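Local coordinates for glucokinase (Leishmania braziliensis MHOM/BR/75/M2904, PDB 6EDI), which probably phosphorylates D-glucose with ATP, as a dimeric glucokinase of the actin-like ATPase clan, here in an open conformation, at residues Pro40-Cys45 with Gly55-Ser60; Arg108-Gly113 with Leu146-Arg151; Ser198-Gly203 with Asp226-Leu231; Gly283-Tyr288 with Lys302-Val307; Ala322-Tyr327 with Ser357-Lys362. One frame throughout, in Å; residues are numbered along the deposited sequence.

Contact 1 (Pro40-Cys45 with Gly55-Ser60)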
# COMPACT_ATOMS: atom_id res chain seq x y z
N PRO A 40 20.75 19.76 -11.30
CA PRO A 40 19.30 19.91 -11.18
C PRO A 40 18.97 20.66 -9.91
O PRO A 40 19.71 20.57 -8.93
CB PRO A 40 18.81 18.46 -11.04
CG PRO A 40 20.00 17.57 -11.36
CD PRO A 40 21.20 18.39 -11.00
N ILE A 41 17.87 21.40 -9.92
CA ILE A 41 17.40 22.06 -8.72
C ILE A 41 16.03 21.50 -8.36
O ILE A 41 15.13 21.45 -9.20
CB ILE A 41 17.29 23.58 -8.90
CG1 ILE A 41 18.66 24.19 -9.23
CG2 ILE A 41 16.68 24.23 -7.66
CD1 ILE A 41 19.65 24.11 -8.07
N TYR A 42 15.86 21.08 -7.10
CA TYR A 42 14.58 20.57 -6.63
C TYR A 42 13.93 21.60 -5.68
O TYR A 42 14.50 21.97 -4.65
CB TYR A 42 14.78 19.19 -5.97
CG TYR A 42 15.55 18.19 -6.83
CD1 TYR A 42 14.89 17.35 -7.72
CD2 TYR A 42 16.94 18.09 -6.75
CE1 TYR A 42 15.58 16.45 -8.51
CE2 TYR A 42 17.65 17.20 -7.54
CZ TYR A 42 16.97 16.37 -8.41
OH TYR A 42 17.67 15.48 -9.19
N VAL A 43 12.76 22.09 -6.07
CA VAL A 43 12.04 23.09 -5.27
C VAL A 43 11.36 22.37 -4.12
O VAL A 43 10.72 21.32 -4.31
CB VAL A 43 11.05 23.90 -6.12
CG1 VAL A 43 10.04 24.62 -5.23
CG2 VAL A 43 11.81 24.93 -6.97
N VAL A 44 11.55 22.92 -2.92
CA VAL A 44 11.05 22.29 -1.71
C VAL A 44 10.20 23.28 -0.94
O VAL A 44 10.44 24.50 -0.97
CB VAL A 44 12.20 21.76 -0.79
CG1 VAL A 44 13.17 20.95 -1.58
CG2 VAL A 44 12.94 22.90 -0.10
N CYS A 45 9.20 22.75 -0.25
CA CYS A 45 8.28 23.55 0.52
C CYS A 45 7.57 22.64 1.51
O CYS A 45 7.18 21.53 1.16
CB CYS A 45 7.26 24.26 -0.39
SG CYS A 45 5.94 25.17 0.46
N GLY A 55 11.97 26.74 -0.51
CA GLY A 55 13.35 26.87 -0.94
C GLY A 55 13.77 25.89 -2.03
O GLY A 55 12.96 25.45 -2.83
N PHE A 56 15.05 25.56 -2.03
CA PHE A 56 15.67 24.82 -3.12
C PHE A 56 16.62 23.80 -2.55
O PHE A 56 17.24 24.03 -1.51
CB PHE A 56 16.43 25.80 -4.02
CG PHE A 56 15.58 26.87 -4.58
CD1 PHE A 56 14.83 26.65 -5.73
CD2 PHE A 56 15.48 28.10 -3.94
CE1 PHE A 56 14.02 27.63 -6.25
CE2 PHE A 56 14.67 29.10 -4.44
CZ PHE A 56 13.94 28.88 -5.60
N SER A 57 16.74 22.67 -3.23
CA SER A 57 17.63 21.62 -2.78
C SER A 57 18.42 21.08 -3.96
O SER A 57 17.98 21.19 -5.11
CB SER A 57 16.85 20.47 -2.15
OG SER A 57 15.96 19.93 -3.10
N GLN A 58 19.58 20.51 -3.69
CA GLN A 58 20.33 19.83 -4.73
C GLN A 58 21.20 18.79 -4.05
O GLN A 58 21.38 18.83 -2.83
CB GLN A 58 21.20 20.84 -5.48
CG GLN A 58 22.08 21.64 -4.54
CD GLN A 58 23.11 22.47 -5.27
OE1 GLN A 58 24.05 22.99 -4.66
NE2 GLN A 58 22.95 22.61 -6.59
N ALA A 59 21.70 17.83 -4.82
CA ALA A 59 22.70 16.90 -4.33
C ALA A 59 24.11 17.34 -4.71
O ALA A 59 24.37 18.53 -4.94
CB ALA A 59 22.42 15.51 -4.87
N SER A 60 25.02 16.37 -4.76
CA SER A 60 26.39 16.54 -5.26
C SER A 60 26.95 15.12 -5.40
O SER A 60 26.78 14.31 -4.49
CB SER A 60 27.25 17.37 -4.29
OG SER A 60 26.71 18.66 -4.07
O HOH W 1 21.31 18.25 -7.66

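Contact 2 (Arg108-Gly113 with Leu146-Arg151)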
# COMPACT_ATOMS: atom_id res chain seq x y z
N ARG A 108 15.88 27.33 -15.21
CA ARG A 108 15.87 26.32 -16.27
C ARG A 108 16.33 24.96 -15.75
O ARG A 108 16.11 23.95 -16.41
CB ARG A 108 16.76 26.73 -17.44
CG ARG A 108 16.35 28.01 -18.11
CD ARG A 108 14.84 28.12 -18.36
NE ARG A 108 14.54 29.36 -19.05
CZ ARG A 108 14.46 30.54 -18.45
NH1 ARG A 108 14.65 30.62 -17.13
NH2 ARG A 108 14.19 31.64 -19.15
N ARG A 109 16.97 24.95 -14.59
CA ARG A 109 17.45 23.70 -14.01
C ARG A 109 16.51 23.13 -12.96
O ARG A 109 16.81 22.11 -12.35
CB ARG A 109 18.87 23.85 -13.47
CG ARG A 109 19.92 24.08 -14.56
CD ARG A 109 21.29 24.33 -13.97
NE ARG A 109 21.35 25.62 -13.29
CZ ARG A 109 21.63 25.79 -12.00
NH1 ARG A 109 21.88 24.74 -11.23
NH2 ARG A 109 21.66 27.01 -11.49
N VAL A 110 15.35 23.76 -12.79
CA VAL A 110 14.35 23.27 -11.83
C VAL A 110 13.80 21.95 -12.35
O VAL A 110 13.14 21.91 -13.38
CB VAL A 110 13.18 24.28 -11.61
CG1 VAL A 110 12.12 23.68 -10.68
CG2 VAL A 110 13.69 25.58 -11.02
N ALA A 111 14.10 20.88 -11.63
CA ALA A 111 13.75 19.54 -12.08
C ALA A 111 12.41 19.06 -11.52
O ALA A 111 11.82 18.10 -12.04
CB ALA A 111 14.88 18.56 -11.75
N SER A 112 11.94 19.72 -10.47
CA SER A 112 10.69 19.36 -9.83
C SER A 112 10.34 20.36 -8.74
O SER A 112 11.19 21.13 -8.29
CB SER A 112 10.79 17.99 -9.17
OG SER A 112 11.74 18.01 -8.12
N GLY A 113 9.09 20.33 -8.33
CA GLY A 113 8.64 21.12 -7.20
C GLY A 113 7.67 20.28 -6.39
O GLY A 113 6.92 19.46 -6.95
N LEU A 146 8.34 27.35 -10.59
CA LEU A 146 8.75 26.64 -9.37
C LEU A 146 8.18 25.24 -9.35
O LEU A 146 8.74 24.35 -8.70
CB LEU A 146 8.33 27.40 -8.10
CG LEU A 146 8.95 28.79 -7.97
CD1 LEU A 146 8.58 29.45 -6.65
CD2 LEU A 146 10.46 28.70 -8.12
N PHE A 147 7.08 25.03 -10.07
CA PHE A 147 6.44 23.72 -10.09
C PHE A 147 6.15 23.28 -11.51
O PHE A 147 5.03 23.46 -12.01
CB PHE A 147 5.16 23.73 -9.24
CG PHE A 147 5.41 24.13 -7.80
CD1 PHE A 147 5.37 25.46 -7.42
CD2 PHE A 147 5.70 23.16 -6.85
CE1 PHE A 147 5.62 25.83 -6.10
CE2 PHE A 147 5.95 23.51 -5.53
CZ PHE A 147 5.90 24.85 -5.15
N PRO A 148 7.17 22.68 -12.16
CA PRO A 148 7.06 22.35 -13.59
C PRO A 148 5.93 21.39 -13.87
O PRO A 148 5.66 20.48 -13.06
CB PRO A 148 8.42 21.70 -13.91
CG PRO A 148 9.37 22.29 -12.92
CD PRO A 148 8.53 22.42 -11.65
N LYS A 149 5.26 21.62 -14.99
CA LYS A 149 4.17 20.77 -15.45
C LYS A 149 4.64 19.33 -15.48
O LYS A 149 5.73 19.05 -15.98
CB LYS A 149 3.73 21.21 -16.86
CG LYS A 149 2.81 20.22 -17.56
CD LYS A 149 2.51 20.64 -19.00
CE LYS A 149 1.79 19.53 -19.77
NZ LYS A 149 1.46 19.93 -21.18
N GLY A 150 3.84 18.42 -14.92
CA GLY A 150 4.15 17.01 -14.98
C GLY A 150 5.33 16.58 -14.12
O GLY A 150 5.79 15.45 -14.20
N ARG A 151 5.82 17.50 -13.29
CA ARG A 151 6.98 17.21 -12.46
C ARG A 151 6.76 17.75 -11.05
O ARG A 151 7.72 18.09 -10.36
CB ARG A 151 8.23 17.85 -13.07
CG ARG A 151 8.59 17.38 -14.49
CD ARG A 151 10.11 17.42 -14.67
NE ARG A 151 10.71 16.25 -15.31
CZ ARG A 151 10.40 14.97 -15.09
NH1 ARG A 151 9.45 14.61 -14.23
NH2 ARG A 151 11.05 14.02 -15.74

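Contact 3 (Ser198-Gly203 with Asp226-Leu231)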
# COMPACT_ATOMS: atom_id res chain seq x y z
N SER A 198 22.89 0.70 5.81
CA SER A 198 23.71 1.53 4.92
C SER A 198 22.85 2.13 3.83
O SER A 198 23.22 3.11 3.20
CB SER A 198 24.82 0.70 4.30
OG SER A 198 25.63 0.16 5.33
N THR A 199 21.69 1.52 3.62
CA THR A 199 20.79 1.89 2.53
C THR A 199 19.46 1.26 2.89
O THR A 199 19.42 0.35 3.72
CB THR A 199 21.30 1.29 1.20
OG1 THR A 199 20.33 1.52 0.16
CG2 THR A 199 21.55 -0.20 1.35
N ILE A 200 18.35 1.75 2.32
CA ILE A 200 17.09 1.01 2.46
C ILE A 200 17.14 -0.17 1.50
O ILE A 200 16.47 -1.18 1.71
CB ILE A 200 15.84 1.86 2.16
CG1 ILE A 200 15.91 2.49 0.77
CG2 ILE A 200 15.64 2.93 3.23
CD1 ILE A 200 14.55 3.00 0.28
N GLY A 201 17.94 -0.04 0.45
CA GLY A 201 18.10 -1.12 -0.51
C GLY A 201 16.98 -1.19 -1.53
O GLY A 201 16.07 -0.36 -1.52
N ARG A 202 17.07 -2.17 -2.43
CA ARG A 202 16.06 -2.36 -3.48
C ARG A 202 14.90 -3.24 -3.02
O ARG A 202 14.84 -4.44 -3.34
CB ARG A 202 16.69 -2.94 -4.74
CG ARG A 202 17.81 -2.09 -5.29
CD ARG A 202 17.55 -1.70 -6.73
NE ARG A 202 18.52 -0.71 -7.18
CZ ARG A 202 19.46 -0.94 -8.08
NH1 ARG A 202 19.55 -2.13 -8.66
NH2 ARG A 202 20.30 0.04 -8.42
N GLY A 203 13.99 -2.64 -2.27
CA GLY A 203 12.80 -3.32 -1.79
C GLY A 203 11.90 -2.32 -1.10
O GLY A 203 12.23 -1.13 -1.01
N ASP A 226 13.39 0.38 -12.09
CA ASP A 226 14.43 0.55 -11.06
C ASP A 226 14.24 1.88 -10.34
O ASP A 226 15.16 2.70 -10.26
CB ASP A 226 15.83 0.43 -11.67
CG ASP A 226 16.92 0.44 -10.62
OD1 ASP A 226 16.66 -0.06 -9.50
OD2 ASP A 226 18.02 0.96 -10.90
N SER A 227 13.03 2.11 -9.86
CA SER A 227 12.71 3.39 -9.23
C SER A 227 11.79 3.12 -8.06
O SER A 227 11.30 2.00 -7.89
CB SER A 227 12.03 4.32 -10.22
OG SER A 227 10.88 3.69 -10.74
N TYR A 228 11.55 4.15 -7.26
CA TYR A 228 10.67 4.01 -6.11
C TYR A 228 9.49 4.97 -6.22
O TYR A 228 9.60 6.04 -6.82
CB TYR A 228 11.43 4.36 -4.83
CG TYR A 228 12.66 3.53 -4.50
CD1 TYR A 228 13.88 3.77 -5.14
CD2 TYR A 228 12.62 2.58 -3.51
CE1 TYR A 228 15.02 3.02 -4.81
CE2 TYR A 228 13.74 1.84 -3.17
CZ TYR A 228 14.93 2.07 -3.81
OH TYR A 228 16.03 1.31 -3.45
N ILE A 229 8.37 4.61 -5.60
CA ILE A 229 7.26 5.55 -5.49
C ILE A 229 6.75 5.45 -4.07
O ILE A 229 6.70 4.37 -3.50
CB ILE A 229 6.14 5.28 -6.53
CG1 ILE A 229 5.01 6.31 -6.39
CG2 ILE A 229 5.61 3.83 -6.43
CD1 ILE A 229 4.09 6.37 -7.61
N VAL A 230 6.40 6.58 -3.47
CA VAL A 230 5.88 6.56 -2.12
C VAL A 230 4.36 6.64 -2.14
O VAL A 230 3.77 7.40 -2.91
CB VAL A 230 6.44 7.69 -1.25
CG1 VAL A 230 5.73 7.72 0.11
CG2 VAL A 230 7.96 7.53 -1.07
N LEU A 231 3.72 5.83 -1.30
CA LEU A 231 2.29 5.91 -1.12
C LEU A 231 2.05 6.41 0.28
O LEU A 231 2.57 5.82 1.24
CB LEU A 231 1.63 4.53 -1.29
CG LEU A 231 1.38 4.05 -2.72
CD1 LEU A 231 2.69 3.72 -3.41
CD2 LEU A 231 0.44 2.84 -2.77

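Contact 4 (Gly283-Tyr288 with Lys302-Val307)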
# COMPACT_ATOMS: atom_id res chain seq x y z
N GLY A 283 -1.85 8.28 24.02
CA GLY A 283 -1.75 6.92 24.49
C GLY A 283 -0.70 6.78 25.58
O GLY A 283 -0.90 6.03 26.54
N LEU A 284 0.41 7.49 25.45
CA LEU A 284 1.46 7.42 26.47
C LEU A 284 0.94 7.94 27.81
O LEU A 284 1.18 7.36 28.87
CB LEU A 284 2.71 8.19 26.04
CG LEU A 284 3.79 8.13 27.13
CD1 LEU A 284 4.18 6.67 27.40
CD2 LEU A 284 4.99 8.97 26.76
N GLU A 285 0.19 9.04 27.74
CA GLU A 285 -0.44 9.60 28.93
C GLU A 285 -1.47 8.65 29.54
O GLU A 285 -1.57 8.54 30.77
CB GLU A 285 -1.08 10.96 28.60
CG GLU A 285 -0.02 11.98 28.15
CD GLU A 285 -0.58 13.33 27.77
OE1 GLU A 285 -1.81 13.51 27.86
OE2 GLU A 285 0.22 14.20 27.37
N PHE A 286 -2.21 7.94 28.69
CA PHE A 286 -3.14 6.93 29.17
C PHE A 286 -2.39 5.76 29.80
O PHE A 286 -2.80 5.21 30.83
CB PHE A 286 -4.03 6.41 28.04
CG PHE A 286 -4.92 5.29 28.46
CD1 PHE A 286 -6.13 5.55 29.11
CD2 PHE A 286 -4.56 3.97 28.23
CE1 PHE A 286 -6.96 4.52 29.52
CE2 PHE A 286 -5.38 2.93 28.62
CZ PHE A 286 -6.59 3.20 29.27
N ASN A 287 -1.30 5.36 29.15
CA ASN A 287 -0.50 4.26 29.65
C ASN A 287 0.02 4.50 31.05
O ASN A 287 0.05 3.59 31.89
CB ASN A 287 0.64 3.96 28.69
CG ASN A 287 0.19 3.14 27.50
OD1 ASN A 287 -1.01 2.90 27.34
ND2 ASN A 287 1.14 2.73 26.66
N TYR A 288 0.39 5.74 31.32
CA TYR A 288 0.91 6.11 32.63
C TYR A 288 -0.14 5.91 33.71
O TYR A 288 0.12 5.24 34.71
CB TYR A 288 1.40 7.55 32.63
CG TYR A 288 2.10 7.92 33.92
CD1 TYR A 288 3.32 7.34 34.26
CD2 TYR A 288 1.54 8.83 34.80
CE1 TYR A 288 3.97 7.66 35.44
CE2 TYR A 288 2.18 9.17 35.99
CZ TYR A 288 3.39 8.58 36.30
OH TYR A 288 4.02 8.92 37.49
N LYS A 302 -0.00 13.39 34.27
CA LYS A 302 1.28 13.60 33.61
C LYS A 302 1.16 13.65 32.09
O LYS A 302 0.50 12.80 31.47
CB LYS A 302 2.28 12.50 33.99
CG LYS A 302 3.23 12.85 35.13
CD LYS A 302 2.51 13.11 36.43
CE LYS A 302 3.45 12.94 37.62
NZ LYS A 302 2.93 11.93 38.59
N SER A 303 1.79 14.65 31.48
CA SER A 303 1.81 14.76 30.03
C SER A 303 2.83 13.80 29.44
O SER A 303 3.69 13.27 30.15
CB SER A 303 2.10 16.19 29.58
OG SER A 303 3.36 16.62 30.07
N ALA A 304 2.73 13.56 28.14
CA ALA A 304 3.65 12.64 27.47
C ALA A 304 5.14 13.02 27.63
O ALA A 304 5.97 12.13 27.90
CB ALA A 304 3.28 12.48 26.01
N PRO A 305 5.49 14.32 27.48
CA PRO A 305 6.88 14.71 27.74
C PRO A 305 7.35 14.24 29.11
O PRO A 305 8.44 13.67 29.23
CB PRO A 305 6.81 16.24 27.75
CG PRO A 305 5.69 16.57 26.83
CD PRO A 305 4.69 15.46 26.98
N GLU A 306 6.50 14.44 30.11
CA GLU A 306 6.86 14.15 31.50
C GLU A 306 7.10 12.66 31.72
O GLU A 306 8.10 12.26 32.33
CB GLU A 306 5.76 14.59 32.46
CG GLU A 306 5.35 16.05 32.40
CD GLU A 306 4.12 16.32 33.24
OE1 GLU A 306 4.13 15.94 34.44
OE2 GLU A 306 3.13 16.88 32.72
N VAL A 307 6.15 11.85 31.26
CA VAL A 307 6.25 10.41 31.41
C VAL A 307 7.56 9.93 30.81
O VAL A 307 8.32 9.20 31.44
CB VAL A 307 5.03 9.68 30.76
CG1 VAL A 307 5.23 8.18 30.78
CG2 VAL A 307 3.74 10.07 31.47

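Contact 5 (Ala322-Tyr327 with Ser357-Lys362)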
# COMPACT_ATOMS: atom_id res chain seq x y z
N ALA A 322 4.79 2.44 31.10
CA ALA A 322 3.96 3.15 30.13
C ALA A 322 4.69 3.34 28.80
O ALA A 322 4.08 3.22 27.74
CB ALA A 322 3.52 4.48 30.69
N VAL A 323 5.99 3.64 28.87
CA VAL A 323 6.82 3.74 27.67
C VAL A 323 6.99 2.38 27.01
O VAL A 323 6.91 2.25 25.78
CB VAL A 323 8.21 4.32 27.99
CG1 VAL A 323 9.15 4.18 26.81
CG2 VAL A 323 8.08 5.77 28.34
N ASP A 324 7.25 1.36 27.83
CA ASP A 324 7.43 0.00 27.32
C ASP A 324 6.17 -0.45 26.58
O ASP A 324 6.27 -0.98 25.47
CB ASP A 324 7.76 -0.96 28.46
CG ASP A 324 8.05 -2.37 27.97
OD1 ASP A 324 8.90 -2.55 27.06
OD2 ASP A 324 7.42 -3.31 28.51
N ARG A 325 5.00 -0.24 27.18
CA ARG A 325 3.74 -0.60 26.53
C ARG A 325 3.53 0.20 25.24
O ARG A 325 3.01 -0.32 24.25
CB ARG A 325 2.54 -0.45 27.47
CG ARG A 325 1.26 -1.07 26.88
CD ARG A 325 -0.01 -0.79 27.67
NE ARG A 325 0.03 -1.31 29.04
CZ ARG A 325 -0.21 -2.57 29.37
NH1 ARG A 325 -0.50 -3.47 28.44
NH2 ARG A 325 -0.14 -2.93 30.64
N LEU A 326 3.95 1.46 25.26
CA LEU A 326 3.82 2.35 24.10
C LEU A 326 4.52 1.74 22.89
O LEU A 326 3.91 1.57 21.84
CB LEU A 326 4.41 3.74 24.39
CG LEU A 326 3.95 4.84 23.43
CD1 LEU A 326 2.51 5.26 23.73
CD2 LEU A 326 4.87 6.07 23.42
N TYR A 327 5.80 1.42 23.05
CA TYR A 327 6.56 0.85 21.95
C TYR A 327 6.24 -0.62 21.65
O TYR A 327 6.41 -1.08 20.52
CB TYR A 327 8.05 1.07 22.19
CG TYR A 327 8.39 2.52 22.04
CD1 TYR A 327 7.98 3.24 20.92
CD2 TYR A 327 9.09 3.20 23.04
CE1 TYR A 327 8.28 4.57 20.78
CE2 TYR A 327 9.39 4.54 22.90
CZ TYR A 327 8.98 5.22 21.77
OH TYR A 327 9.27 6.54 21.63
N SER A 357 15.52 7.84 22.21
CA SER A 357 16.63 6.95 21.90
C SER A 357 17.05 6.09 23.09
O SER A 357 17.37 4.91 22.93
CB SER A 357 17.81 7.74 21.37
OG SER A 357 18.81 6.86 20.90
N PHE A 358 17.03 6.69 24.28
CA PHE A 358 17.33 6.00 25.54
C PHE A 358 16.63 4.65 25.65
O PHE A 358 17.23 3.65 26.07
CB PHE A 358 17.00 6.89 26.75
CG PHE A 358 15.52 6.94 27.10
CD1 PHE A 358 14.68 7.86 26.49
CD2 PHE A 358 14.99 6.05 28.02
CE1 PHE A 358 13.33 7.89 26.80
CE2 PHE A 358 13.64 6.07 28.33
CZ PHE A 358 12.81 7.00 27.73
N TYR A 359 15.36 4.59 25.26
CA TYR A 359 14.62 3.34 25.35
C TYR A 359 15.23 2.27 24.44
O TYR A 359 15.42 1.12 24.85
CB TYR A 359 13.12 3.54 25.05
CG TYR A 359 12.33 2.25 25.09
CD1 TYR A 359 11.88 1.72 26.30
CD2 TYR A 359 12.04 1.55 23.93
CE1 TYR A 359 11.17 0.53 26.35
CE2 TYR A 359 11.32 0.34 23.97
CZ TYR A 359 10.89 -0.16 25.19
OH TYR A 359 10.18 -1.35 25.25
N PHE A 360 15.57 2.66 23.22
CA PHE A 360 16.05 1.68 22.25
C PHE A 360 17.53 1.37 22.40
O PHE A 360 18.04 0.42 21.80
CB PHE A 360 15.80 2.17 20.83
CG PHE A 360 14.37 2.56 20.56
CD1 PHE A 360 13.44 1.60 20.17
CD2 PHE A 360 13.97 3.88 20.61
CE1 PHE A 360 12.13 1.96 19.90
CE2 PHE A 360 12.67 4.25 20.34
CZ PHE A 360 11.75 3.29 19.99
N GLU A 361 18.24 2.17 23.20
CA GLU A 361 19.65 1.90 23.44
C GLU A 361 19.88 0.70 24.37
O GLU A 361 20.99 0.15 24.42
CB GLU A 361 20.37 3.16 23.96
CG GLU A 361 20.43 4.32 22.96
CD GLU A 361 21.39 4.06 21.80
OE1 GLU A 361 22.26 3.19 21.95
OE2 GLU A 361 21.27 4.73 20.74
N LYS A 362 18.84 0.27 25.08
CA LYS A 362 18.92 -0.90 25.96
C LYS A 362 18.65 -2.18 25.20
O LYS A 362 17.53 -2.41 24.75
CB LYS A 362 17.90 -0.79 27.10
CG LYS A 362 17.91 0.51 27.88
CD LYS A 362 16.92 0.45 29.05
CE LYS A 362 16.81 1.79 29.79
NZ LYS A 362 15.38 2.23 29.90

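Contact 1 (Pro40-Cys45 with Gly55-Ser60)
Ile41 and Val43 flank the Phe56 side chain on one side of the sheet. Val43 lies alongside the phenylalanine and points the same way, its CG2 3.6 Å from Phe56 CE1. Ile41 slants across instead: CG2, carried anti to the backbone N (chi1 of CG1 -61°), comes to 3.6 Å from Phe56 CD1. Both methyls reach the ring obliquely, while Val91 and Leu95 of helix 84-98 pack against it and Phe106 meets it edge-to-face. The strands 41-48 and 51-58 make an antiparallel beta hairpin in the mixed six-stranded sheet. The Asp-Val-Gly-Gly-Thr sequence at the end of the first strand and in the turn probably serves as the first phosphate-binding loop, as in other clan members. Tyr42 and Ser57 form a hydrogen-bonded pair, as do Val44 and Gly55; Val43 and Phe56 between them are a non-hydrogen-bonded pair. On the face of Tyr42, Val44 and Ser57, chi1 60° places the serine OG between its own N and carbonyl carbon, from where it reaches the partner strand: Ser57 OG donates to Tyr42 O at 2.9 Å. Ser57 N gives that oxygen a second bond of 2.7 Å, so one residue grips it twice. The hydroxyl is also packed by Tyr42 CB at 3.2 Å and Val44 CG1 at 3.3 Å from Ser57 OG. Ser57 O sits near the plane of the Tyr42 ring, at its edge. Leu405 of helix 399-409 covers Tyr42 and Ser57. At the strand ends a water donates to Pro40 O and accepts from Ala59 N.

Contact 2 (Arg108-Gly113 with Leu146-Arg151)
Val110, the first residue of its strand, turns its side chain to the loop and meets the ring of Pro148 nearly at a right angle. The branch that touches is CG1, anti to the backbone N (chi1 176°), which lies 3.8 Å from Pro148 CG and almost as near to CD. The carbonyl of Val110 also rests against the proline ring. Ala111 turns its methyl away and offers its backbone: Ala111 O is 3.2 Å from Arg151 CD, so the arginine meets the strand with its aliphatic part. Its chain, bent at chi2 and chi3, arches over that oxygen. At Ser112 the hydroxyl points off, while CA and CB come close to Arg151 O, Ser112 CA in a C-H...O contact of 3.3 Å. Gly113 N gives Arg151 O a weak hydrogen bond, also 3.3 Å long. Without a side chain, Gly113 lets the Phe147 ring come up obliquely to its backbone, with Phe147 CD2 3.5 Å from Gly113 C. Gly113 CA lies 3.6 Å from Leu146 O in a further C-H...O contact; this buried carbonyl has no hydrogen-bond partner in the model. Residues 148-151 form a type II beta turn, closed by Arg151 N on Pro148 O, which delivers the chain to the edge strand 152-156. Strand 152-156 lies parallel to strand 110-117, whose other flank is hydrogen-bonded to strand 41-48. Phe88 of helix 84-98 packs on Leu146 and Phe147, and Leu411, near the C-terminus, touches Ser112 and Arg151.

Contact 3 (Ser198-Gly203 with Asp226-Leu231)
One face of the Arg202 guanidinium carries Asp226 OD1, while the edge of the Tyr228 ring holds Gly201 O in its plane. The carboxylate oxygen hovers 3.0 Å above the guanidinium plane, offset toward the rim and closest to NE, with Arg202 NE and Asp226 OD1 3.0 Å apart. The guanidinium and carboxylate planes stand 76° apart. Because the oxygen lies over the face, no N-H points at it, and the salt bridge is one of charge alone. The Tyr228 ring spans from strand 227-233 to the loop, and Tyr228 OH donates to Gly201 O over 2.6 Å. The phenol comes from above that carbonyl plane rather than along a lone pair. Ile200 approaches from the opposite direction and sets CD1 3.7 Å from Tyr228 CE2, obliquely to the ring. The loop is shaped by two tight turns: Thr199 OG1 accepts from Gly201 N at 2.9 Å in an ST turn, and Arg202 is the centre of an inverse gamma turn. On the strand side, Asp226 and Ser227 both face Val222 in a G1 beta bulge at the end of the hairpin formed by strands 214-222 and 227-233. Tyr221 of that hairpin binds Asp226 OD1 through its hydroxyl and meets the Tyr228 ring edge-to-face. The contact borders the dimer interface, where Arg202 O accepts from Asn123 of the second subunit. Across these two segments the one hydrogen bond is that of the tyrosine, whereas the ion pair, near the surface, adds an attraction that depends little on angle; Arg202 NH1 has a long, weak second partner in Glu192.

Contact 4 (Gly283-Tyr288 with Lys302-Val307)
Glu285 OE2 accepts from Ala304 N at 2.7 Å, meeting the N-H on its anti side and only 17° out of the carboxylate plane. The glutamate chain is extended beyond CG and lays its aliphatic part along the backbone, Glu285 CG 3.2 Å from Ala304 N. Its carboxylate thus ends at the start of helix 304-313, where a negative charge would probably be favoured by the helix dipole. Ser303, the N-cap residue, makes no capping bond with its side chain; its N and OG both bind Glu306 OE2 instead, the hydroxyl at 2.7 Å. Farther in, Val307 is wedged between two residues of the other helix. Its CG1 lies 3.8 Å from Leu284 CD1, the two side chains sliding past each other in opposite directions, and its CG2 is 3.6 Å from Tyr288 CB. Tyr288, with CG anti to the backbone N (chi1 -173°), swings its ring toward Lys302, which follows the CD2-CE2 side of the ring, from CB near CD2 to NZ near OH. Lys302 NZ gives only a weak, 3.4 Å hydrogen bond to Tyr288 OH, which has a stronger partner in Asp316. The contact joins the consecutive helices 281-292 and 304-313 at the first turn of the second. Helix 317-341 completes it, with Leu326 on Leu284 and Ala318 and Ala319 on Tyr288, while helix 245-259 receives Phe286 on the far side.

Contact 5 (Ala322-Tyr327 with Ser357-Lys362)
Helix 322-327 and the short, loosely hydrogen-bonded helix 357-361 cross at 81° with their axes 11.4 Å apart, a gap that large side chains fill. Three aromatic rings, those of Tyr327, Tyr359 and Phe360, form a cluster. Phe360 directs an edge at the face of Tyr327: its CZ stands 3.6 Å above that ring plane, over the centre, with the planes at 52°. Tyr359 slides past Tyr327 from the opposite direction, its CD2 3.5 Å from Tyr327 CD2. Within its own segment Tyr359 also lays CD2 over the face of Phe360, so each ring of the cluster touches the other two. Tyr359 reaches across the gap because its CG is anti to the backbone N (chi1 178°); the ring then runs past Val323, whose CG1 lies 3.7 Å from Tyr359 CD1, and ends at the carboxylate of Asp324. Tyr359 OH donates to Asp324 OD1 over a short 2.5 Å, meeting the anti lone pair, while the oxygen stays in the plane of the ring. The phenol thereby has a probably charged acceptor at the end of an otherwise apolar path; Lys328 lies at a long, weak ion-pair distance from the same oxygen. Tyr327 OH finds its partner in Asn356, just before the second helix. Leu369 of helix 363-373 packs on all three rings, and Ala311 of helix 304-313 touches Val323 and Phe358. Arg392 of strand 389-393 touches Phe360, which places the contact between helix 317-341 and the sheet that includes strand 389-393.

The five contacts fall into two groups with contact 3 between them. Contacts 1 and 2, centres 10 Å apart, share the first six-stranded sheet: Ile41 N and O probably bond to Arg109 O and Ala111 N, each 2.7 Å. Contacts 4 and 5, centres 13 Å apart, touch among helices on the opposite side of the chain's centre, with Asn287 ND2 probably bonded to Ala322 O at 3.2 Å. Contact 3, on the second sheet, is about 20 Å from contact 1 and 28 Å from contact 5, centre to centre. ATP and glucose probably bind, as in the family, in the cleft between the lobe of contacts 1 and 2 and that of contacts 4 and 5; none holds a ligand here.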